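Local coordinates for ArsC family reductase (PDB 1RW1), which probably acts as a glutathione-dependent thiol reductase, a member of the ArsC family built on a thioredoxin fold, at residues 8-11 / 12-15; 28-32 / 33-37; 60-63 / 64-67; 76-79 / 80-84. All blocks are in the same frame, centred on the assembly; numbering follows the deposited sequence.

All four contacts are local. Interactions 1, 2 and 3 lie largely at the surface, whereas interaction 4, inside helix 75-84, is partly buried. Interactions 1 and 2 each cap the start of a helix, the first with a cysteine, beside a surface salt bridge, the second with an aspartate, while a histidine ties the helix exit back to the strand; they meet where Met13 and Lys8 pack on Phe29. Interaction 3 closes the far end of a short helix, so backbone turns dominate it. It joins interaction 4 through Leu65 and Phe62 on Leu81. Interaction 4 is regular helix, with apolar side chains inward and Glu80 outward, and its Leu83 touches Ile37 of interaction 2.

Interaction 1: residues 8-11 / 12-15; sequences KACD and TMKK
Cys10 turns its sulfur back over the first turn of helix 11-22, where SG accepts a hydrogen bond from Met13 N at 3.5 Å with a nearly straight N-H...S angle of 164°. SG can do this because it stands anti to the backbone N of Cys10 (chi1 170°), which swings it beside the residue's own carbonyl and toward the amides of the first turn. Cys10 is thus the N-cap, with sulfur in the role more often filled by an oxygen. The CB of Cys10 lies against Met13 CG, 3.6 Å away, and the selenomethionine chain then bends twice and packs on Pro92 and on Phe29 of strand 27-31. Thr12 borders the sulfur on another side, its CB 3.8 Å from Cys10 SG, while Arg91 also touches the cysteine. Outside, Asp11 and Lys14 meet across one turn. The lysine chain, extended beyond CG, runs back over the Cys10 carbonyl, its CG 3.3 Å from Cys10 O, and delivers NZ to Asp11 OD1 at 3.0 Å nearly along the carboxylate's C-O axis. A water accepts from Lys14 NZ at 2.6 Å and gives a weak bond to the same OD1. Regular backbone bonds from Lys14 N to Cys10 O and from Lys15 N to Asp11 O begin the helix. An acidic residue in the first turn would interact well with the helix dipole, with lysine its natural partner. The chemistry implies a sulfur held in a defined direction by a helix amide, consistent with a redox role for a cysteine at the start of the first helix of a thioredoxin fold.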
# COMPACT_ATOMS: atom_id res chain seq x y z
N LYS A 8 1.43 -10.66 5.01
CA LYS A 8 2.23 -11.11 6.14
C LYS A 8 3.73 -11.24 5.81
O LYS A 8 4.59 -10.76 6.55
CB LYS A 8 1.69 -12.46 6.64
CG LYS A 8 0.30 -12.38 7.25
CD LYS A 8 -0.29 -13.79 7.49
CE LYS A 8 -1.66 -13.75 8.18
NZ LYS A 8 -2.36 -15.09 8.18
N ALA A 9 4.03 -11.92 4.71
CA ALA A 9 5.40 -12.34 4.41
C ALA A 9 6.10 -11.27 3.59
O ALA A 9 6.38 -11.43 2.40
CB ALA A 9 5.39 -13.66 3.65
N CYS A 10 6.42 -10.18 4.27
CA CYS A 10 7.05 -9.02 3.66
C CYS A 10 7.90 -8.37 4.73
O CYS A 10 7.38 -8.04 5.78
CB CYS A 10 6.00 -8.02 3.14
SG CYS A 10 6.66 -6.42 2.63
N ASP A 11 9.19 -8.19 4.48
CA ASP A 11 10.04 -7.60 5.50
C ASP A 11 9.62 -6.17 5.84
O ASP A 11 9.74 -5.77 6.99
CB ASP A 11 11.50 -7.66 5.12
CG ASP A 11 12.06 -9.06 5.26
OD1 ASP A 11 11.60 -9.88 6.10
OD2 ASP A 11 13.02 -9.39 4.56
N THR A 12 9.13 -5.39 4.88
CA THR A 12 8.68 -4.03 5.18
C THR A 12 7.47 -4.07 6.11
O THR A 12 7.38 -3.29 7.06
CB THR A 12 8.38 -3.27 3.89
OG1 THR A 12 9.59 -3.17 3.13
CG2 THR A 12 7.98 -1.85 4.20
N MSE A 13 6.54 -5.00 5.84
CA MSE A 13 5.40 -5.18 6.74
C MSE A 13 5.85 -5.57 8.14
O MSE A 13 5.32 -5.07 9.13
CB MSE A 13 4.46 -6.25 6.20
CG MSE A 13 3.78 -5.88 4.91
SE MSE A 13 2.54 -4.38 5.11
CE MSE A 13 1.29 -5.22 6.32
N LYS A 14 6.83 -6.47 8.23
CA LYS A 14 7.30 -6.91 9.54
C LYS A 14 7.87 -5.73 10.32
O LYS A 14 7.66 -5.60 11.54
CB LYS A 14 8.35 -8.01 9.39
CG LYS A 14 7.81 -9.29 8.81
CD LYS A 14 8.92 -10.25 8.43
CE LYS A 14 8.47 -11.34 7.50
NZ LYS A 14 9.63 -12.01 6.87
N LYS A 15 8.64 -4.89 9.64
CA LYS A 15 9.25 -3.74 10.27
C LYS A 15 8.17 -2.78 10.78
O LYS A 15 8.21 -2.33 11.92
CB LYS A 15 10.18 -3.03 9.27
CG LYS A 15 11.40 -3.85 8.88
CD LYS A 15 12.05 -3.45 7.58
CE LYS A 15 12.47 -2.03 7.50
NZ LYS A 15 13.28 -1.83 6.26
O HOH W 1 9.59 -11.06 4.50

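Interaction 2: residues 28-32 / 33-37; sequences DFHDY and KAVGI
Asp31 and Tyr32 turn the chain out of strand 27-31 into the short helix 32-35, and two backbone amides converge on one carbonyl. Asp31 O accepts from Val35 N at 2.9 Å, lying almost on the line of its C=O bond, and from Ala34 N, which comes from above the carbonyl plane. The helix is left at Gly36, whose phi of 68° is comfortable for a residue without a side chain; its N bonds to Tyr32 O. At the other end Asp31 caps the helix: OD1 takes the Lys33 N-H at 3.0 Å, the donor standing above the carboxylate plane, while OD2 lies 3.8 Å from Ala34 CB. Aspartate suits this place because its short chain, with CG anti to the backbone N (chi1 179°), reaches the amide two residues ahead. From the strand, His30 NE2 donates to Gly36 O at 2.8 Å, close to the imidazole plane, so the exit of the helix is tied back to the strand that precedes it. Over one face of the ring sits Val35 CG2, 3.5 Å from the centroid and 17° off the normal, a CH-pi contact that helps fix the ring's rotation. Ile37 CD1 approaches the same nitrogen obliquely at 3.7 Å. The isoleucine side chain also runs alongside Tyr32, Ile37 CD1 lying 4.0 Å from Tyr32 CE1, and Gly36 O comes in at that ring's edge. Tyr32 and Ile37 both rest on Trp45 of helix 39-49. An aspartate-capped helical turn thus follows the outermost parallel strand, paired with strand 2-6, in the beta-alpha-beta unit that opens a thioredoxin fold.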
# COMPACT_ATOMS: atom_id res chain seq x y z
N ASP A 28 -6.36 -2.57 12.69
CA ASP A 28 -6.84 -3.70 11.92
C ASP A 28 -5.84 -3.98 10.80
O ASP A 28 -5.19 -3.06 10.31
CB ASP A 28 -8.20 -3.38 11.32
CG ASP A 28 -9.34 -3.48 12.32
OD1 ASP A 28 -9.10 -3.81 13.50
OD2 ASP A 28 -10.49 -3.21 11.98
N PHE A 29 -5.73 -5.23 10.40
CA PHE A 29 -4.85 -5.65 9.32
C PHE A 29 -5.69 -6.16 8.17
O PHE A 29 -6.43 -7.14 8.32
CB PHE A 29 -3.89 -6.72 9.83
CG PHE A 29 -3.08 -7.40 8.74
CD1 PHE A 29 -2.47 -6.70 7.71
CD2 PHE A 29 -2.91 -8.77 8.77
CE1 PHE A 29 -1.71 -7.36 6.74
CE2 PHE A 29 -2.15 -9.43 7.80
CZ PHE A 29 -1.56 -8.72 6.81
N HIS A 30 -5.59 -5.48 7.04
CA HIS A 30 -6.26 -5.84 5.79
C HIS A 30 -5.23 -6.55 4.91
O HIS A 30 -4.31 -5.92 4.39
CB HIS A 30 -6.78 -4.59 5.10
CG HIS A 30 -7.49 -4.88 3.82
ND1 HIS A 30 -8.83 -4.66 3.65
CD2 HIS A 30 -7.01 -5.32 2.63
CE1 HIS A 30 -9.15 -4.97 2.40
NE2 HIS A 30 -8.07 -5.37 1.77
N ASP A 31 -5.38 -7.87 4.81
CA ASP A 31 -4.39 -8.78 4.21
C ASP A 31 -4.84 -9.10 2.79
O ASP A 31 -5.86 -9.78 2.60
CB ASP A 31 -4.39 -10.04 5.06
CG ASP A 31 -3.46 -11.12 4.60
OD1 ASP A 31 -2.78 -10.98 3.54
OD2 ASP A 31 -3.40 -12.15 5.32
N TYR A 32 -4.11 -8.65 1.78
CA TYR A 32 -4.51 -8.89 0.39
C TYR A 32 -4.66 -10.37 0.08
O TYR A 32 -5.48 -10.70 -0.77
CB TYR A 32 -3.50 -8.27 -0.57
CG TYR A 32 -3.32 -6.78 -0.45
CD1 TYR A 32 -4.38 -5.91 -0.26
CD2 TYR A 32 -2.06 -6.22 -0.54
CE1 TYR A 32 -4.19 -4.56 -0.14
CE2 TYR A 32 -1.86 -4.86 -0.42
CZ TYR A 32 -2.92 -4.02 -0.22
OH TYR A 32 -2.80 -2.66 -0.10
N LYS A 33 -3.87 -11.25 0.71
CA LYS A 33 -3.99 -12.69 0.46
C LYS A 33 -5.22 -13.32 1.12
O LYS A 33 -5.55 -14.46 0.81
CB LYS A 33 -2.72 -13.43 0.87
CG LYS A 33 -1.49 -13.05 0.06
CD LYS A 33 -0.28 -13.88 0.45
CE LYS A 33 1.03 -13.41 -0.19
NZ LYS A 33 2.22 -14.08 0.39
N ALA A 34 -5.88 -12.59 2.00
CA ALA A 34 -7.09 -13.05 2.67
C ALA A 34 -8.37 -12.41 2.11
O ALA A 34 -9.41 -13.08 2.11
CB ALA A 34 -7.01 -12.78 4.17
N VAL A 35 -8.30 -11.14 1.69
CA VAL A 35 -9.51 -10.40 1.32
C VAL A 35 -9.39 -9.59 0.04
O VAL A 35 -10.35 -8.93 -0.36
CB VAL A 35 -9.99 -9.49 2.48
CG1 VAL A 35 -10.38 -10.33 3.69
CG2 VAL A 35 -8.95 -8.44 2.83
N GLY A 36 -8.26 -9.62 -0.65
CA GLY A 36 -8.12 -8.86 -1.87
C GLY A 36 -8.11 -7.35 -1.62
O GLY A 36 -7.71 -6.88 -0.55
N ILE A 37 -8.54 -6.58 -2.62
CA ILE A 37 -8.65 -5.11 -2.53
C ILE A 37 -9.65 -4.68 -3.61
O ILE A 37 -9.94 -5.44 -4.53
CB ILE A 37 -7.28 -4.44 -2.74
CG1 ILE A 37 -7.24 -2.98 -2.26
CG2 ILE A 37 -6.87 -4.51 -4.22
CD1 ILE A 37 -7.70 -2.73 -0.82

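Interaction 3: residues 60-63 / 64-67; sequences TTFR and KLDE
The Phe62 ring meets Leu65 CD1 obliquely, the methyl 3.6 Å from ring atom CD2. The two side chains cross at about a right angle. A second flat group, the guanidinium of Arg63 in one of two modelled conformers, has the backbone N of Thr60 over one face, and its NE bonds to Ala58 O just before the helix. Both belong to the C-terminal end of the short helix 60-63, where the chain unwinds toward helix 67-70. Phe62 reaches down toward Leu65 because its CG stands anti to the backbone N (chi1 -174°). The aromatic and branched groups suit the inward side: Phe62 rests on Lys70 of the next helix, and Leu65 on Lys70, Gln85 and Met88. Thr61, on the same side, sends its hydroxyl to Ser87, while Arg63 and Lys64 keep their charged ends at the surface. The backbone shows how the helix ends. Lys64 N still donates to Thr60 O at 3.2 Å, as in an alpha helix, and more weakly to Thr61 O. One residue on, Leu65 N donates to Phe62 O instead, at 3.0 Å, an i to i+3 bond of the 3-10 type; although its N-H points straight at the oxygen (162°), the donor sits above the carbonyl plane. The CG of Lys64 meanwhile lies 3.5 Å from Thr60 O, its aliphatic part lying against that carbonyl. Past the last turn a water spans the gap between two carbonyls of the departing chain, donating to Arg63 O at 3.1 Å and to Leu65 O at 2.9 Å.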
# COMPACT_ATOMS: atom_id res chain seq x y z
N THR A 60 9.05 -6.80 -8.33
CA THR A 60 9.13 -7.89 -9.28
C THR A 60 7.85 -8.07 -10.06
O THR A 60 7.89 -8.39 -11.25
CB THR A 60 9.51 -9.21 -8.62
OG1 THR A 60 8.55 -9.59 -7.63
CG2 THR A 60 10.83 -9.09 -7.86
N THR A 61 6.71 -7.91 -9.40
CA THR A 61 5.44 -8.17 -10.07
C THR A 61 5.24 -7.21 -11.25
O THR A 61 4.85 -7.62 -12.36
CB THR A 61 4.31 -8.11 -9.07
OG1 THR A 61 4.61 -9.08 -8.06
CG2 THR A 61 3.00 -8.50 -9.70
N PHE A 62 5.51 -5.94 -11.02
CA PHE A 62 5.44 -4.99 -12.13
C PHE A 62 6.47 -5.30 -13.20
O PHE A 62 6.16 -5.24 -14.40
CB PHE A 62 5.58 -3.56 -11.61
CG PHE A 62 5.39 -2.51 -12.69
CD1 PHE A 62 6.46 -2.10 -13.45
CD2 PHE A 62 4.13 -1.99 -12.95
CE1 PHE A 62 6.29 -1.16 -14.44
CE2 PHE A 62 3.95 -1.07 -13.97
CZ PHE A 62 5.03 -0.66 -14.71
N ARG A 63 7.69 -5.64 -12.80
CA ARG A 63 8.76 -5.89 -13.78
C ARG A 63 8.31 -6.91 -14.79
O ARG A 63 8.68 -6.82 -15.97
CB ARG A 63 10.09 -6.35 -13.12
CG ARG A 63 10.92 -5.23 -12.43
CD ARG A 63 12.21 -5.68 -11.64
NE ARG A 63 12.06 -5.44 -10.20
CZ ARG A 63 12.40 -6.29 -9.24
NH1 ARG A 63 12.94 -7.46 -9.57
NH2 ARG A 63 12.24 -5.98 -7.95
N LYS A 64 7.53 -7.89 -14.34
CA LYS A 64 7.13 -9.03 -15.16
C LYS A 64 6.00 -8.71 -16.15
O LYS A 64 5.71 -9.53 -17.00
CB LYS A 64 6.70 -10.21 -14.27
CG LYS A 64 7.84 -11.00 -13.63
CD LYS A 64 7.33 -12.26 -12.91
CE LYS A 64 8.50 -13.03 -12.27
NZ LYS A 64 8.31 -13.28 -10.82
N LEU A 65 5.32 -7.58 -16.04
CA LEU A 65 4.21 -7.29 -16.94
C LEU A 65 4.65 -7.22 -18.40
O LEU A 65 5.83 -7.00 -18.68
CB LEU A 65 3.58 -5.95 -16.59
CG LEU A 65 2.83 -5.89 -15.24
CD1 LEU A 65 2.43 -4.48 -14.93
CD2 LEU A 65 1.63 -6.82 -15.19
N ASP A 66 3.70 -7.43 -19.30
CA ASP A 66 3.95 -7.30 -20.73
C ASP A 66 4.06 -5.85 -21.14
O ASP A 66 3.64 -4.94 -20.41
CB ASP A 66 2.81 -7.93 -21.55
CG ASP A 66 2.57 -9.38 -21.23
OD1 ASP A 66 3.43 -10.01 -20.57
OD2 ASP A 66 1.54 -9.99 -21.59
N GLU A 67 4.55 -5.64 -22.35
CA GLU A 67 4.83 -4.31 -22.85
C GLU A 67 3.60 -3.42 -22.86
O GLU A 67 3.64 -2.26 -22.41
CB GLU A 67 5.44 -4.39 -24.25
CG GLU A 67 6.66 -3.51 -24.44
CD GLU A 67 7.34 -3.72 -25.78
OE1 GLU A 67 7.12 -2.90 -26.70
OE2 GLU A 67 8.11 -4.70 -25.91
O HOH W 2 8.43 -8.38 -18.60

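Interaction 4: residues 76-79 / 80-84; sequences AKAI and ELMLA
Helix 75-84 is amphipathic, and its middle turns put Ala78, Ile79 and Met82 inward while Glu80 stays at the surface. Four regular i to i+4 bonds link the segments, among them Met82 N to Ala78 O at 3.0 Å and Leu83 N to Ile79 O at 2.9 Å. Met82, a selenomethionine, bends at its last torsion (chi3 -76°), which folds CE back onto the preceding turn: the methyl lies 3.5 Å from Ala78 O and 4.2 Å from Ala78 CB. Small Ala78 leaves room for it, and Ile79 flanks it with CG1 at 4.4 Å from that CE. Leu81 CG, on another side, touches Lys77 O at 3.5 Å. Glu80 turns back at chi2 (-53°), so that CG passes over Ala76 O and a water can donate both to Ala76 O, at 2.8 Å, and to Glu80 OE2, at 2.7 Å. The same OE2 forms a salt bridge with Arg39, giving the acidic end a fixed direction. Ile79 and Met82 pack on Cys46 of helix 39-49, Ala78 meets Trp51 and Met82 meets Val54 of helix 51-54, and Arg39 ties in the start of helix 39-49, so this helix lies against both.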
# COMPACT_ATOMS: atom_id res chain seq x y z
N ALA A 76 -5.86 5.90 -14.01
CA ALA A 76 -6.88 4.89 -14.29
C ALA A 76 -6.24 3.54 -14.62
O ALA A 76 -6.68 2.48 -14.14
CB ALA A 76 -7.78 5.34 -15.42
N LYS A 77 -5.22 3.58 -15.46
CA LYS A 77 -4.58 2.35 -15.88
C LYS A 77 -3.84 1.66 -14.73
O LYS A 77 -3.87 0.44 -14.59
CB LYS A 77 -3.63 2.61 -17.05
CG LYS A 77 -4.31 3.03 -18.33
CD LYS A 77 -3.30 3.34 -19.42
CE LYS A 77 -3.96 3.73 -20.74
NZ LYS A 77 -2.95 4.13 -21.76
N ALA A 78 -3.17 2.45 -13.90
CA ALA A 78 -2.45 1.92 -12.76
C ALA A 78 -3.41 1.23 -11.79
O ALA A 78 -3.10 0.17 -11.23
CB ALA A 78 -1.68 3.04 -12.05
N ILE A 79 -4.57 1.84 -11.58
CA ILE A 79 -5.55 1.25 -10.68
C ILE A 79 -6.00 -0.12 -11.20
O ILE A 79 -6.12 -1.07 -10.43
CB ILE A 79 -6.73 2.23 -10.48
CG1 ILE A 79 -6.29 3.40 -9.60
CG2 ILE A 79 -7.94 1.50 -9.89
CD1 ILE A 79 -7.29 4.53 -9.53
N GLU A 80 -6.23 -0.24 -12.50
CA GLU A 80 -6.63 -1.55 -13.02
C GLU A 80 -5.56 -2.60 -12.81
O GLU A 80 -5.88 -3.75 -12.51
CB GLU A 80 -7.02 -1.48 -14.51
CG GLU A 80 -8.26 -0.62 -14.76
CD GLU A 80 -9.45 -1.04 -13.90
OE1 GLU A 80 -9.92 -2.18 -14.03
OE2 GLU A 80 -9.88 -0.23 -13.06
N LEU A 81 -4.30 -2.24 -12.96
CA LEU A 81 -3.21 -3.20 -12.74
C LEU A 81 -3.19 -3.68 -11.29
O LEU A 81 -3.06 -4.87 -11.01
CB LEU A 81 -1.86 -2.57 -13.09
CG LEU A 81 -1.61 -2.24 -14.56
CD1 LEU A 81 -0.25 -1.56 -14.70
CD2 LEU A 81 -1.68 -3.47 -15.43
N MSE A 82 -3.28 -2.73 -10.36
CA MSE A 82 -3.24 -3.07 -8.93
C MSE A 82 -4.46 -3.84 -8.46
O MSE A 82 -4.35 -4.66 -7.55
CB MSE A 82 -3.07 -1.80 -8.11
CG MSE A 82 -1.71 -1.17 -8.32
SE MSE A 82 -1.37 0.39 -7.15
CE MSE A 82 -2.48 1.70 -8.10
N LEU A 83 -5.60 -3.57 -9.07
CA LEU A 83 -6.84 -4.22 -8.70
C LEU A 83 -6.72 -5.72 -8.96
O LEU A 83 -7.12 -6.54 -8.12
CB LEU A 83 -7.99 -3.62 -9.51
CG LEU A 83 -9.37 -4.22 -9.26
CD1 LEU A 83 -9.80 -4.04 -7.82
CD2 LEU A 83 -10.34 -3.61 -10.20
N ALA A 84 -6.20 -6.08 -10.13
CA ALA A 84 -6.10 -7.50 -10.47
C ALA A 84 -4.95 -8.18 -9.74
O ALA A 84 -5.03 -9.38 -9.47
CB ALA A 84 -5.92 -7.67 -11.95
O HOH W 3 -9.31 2.38 -13.26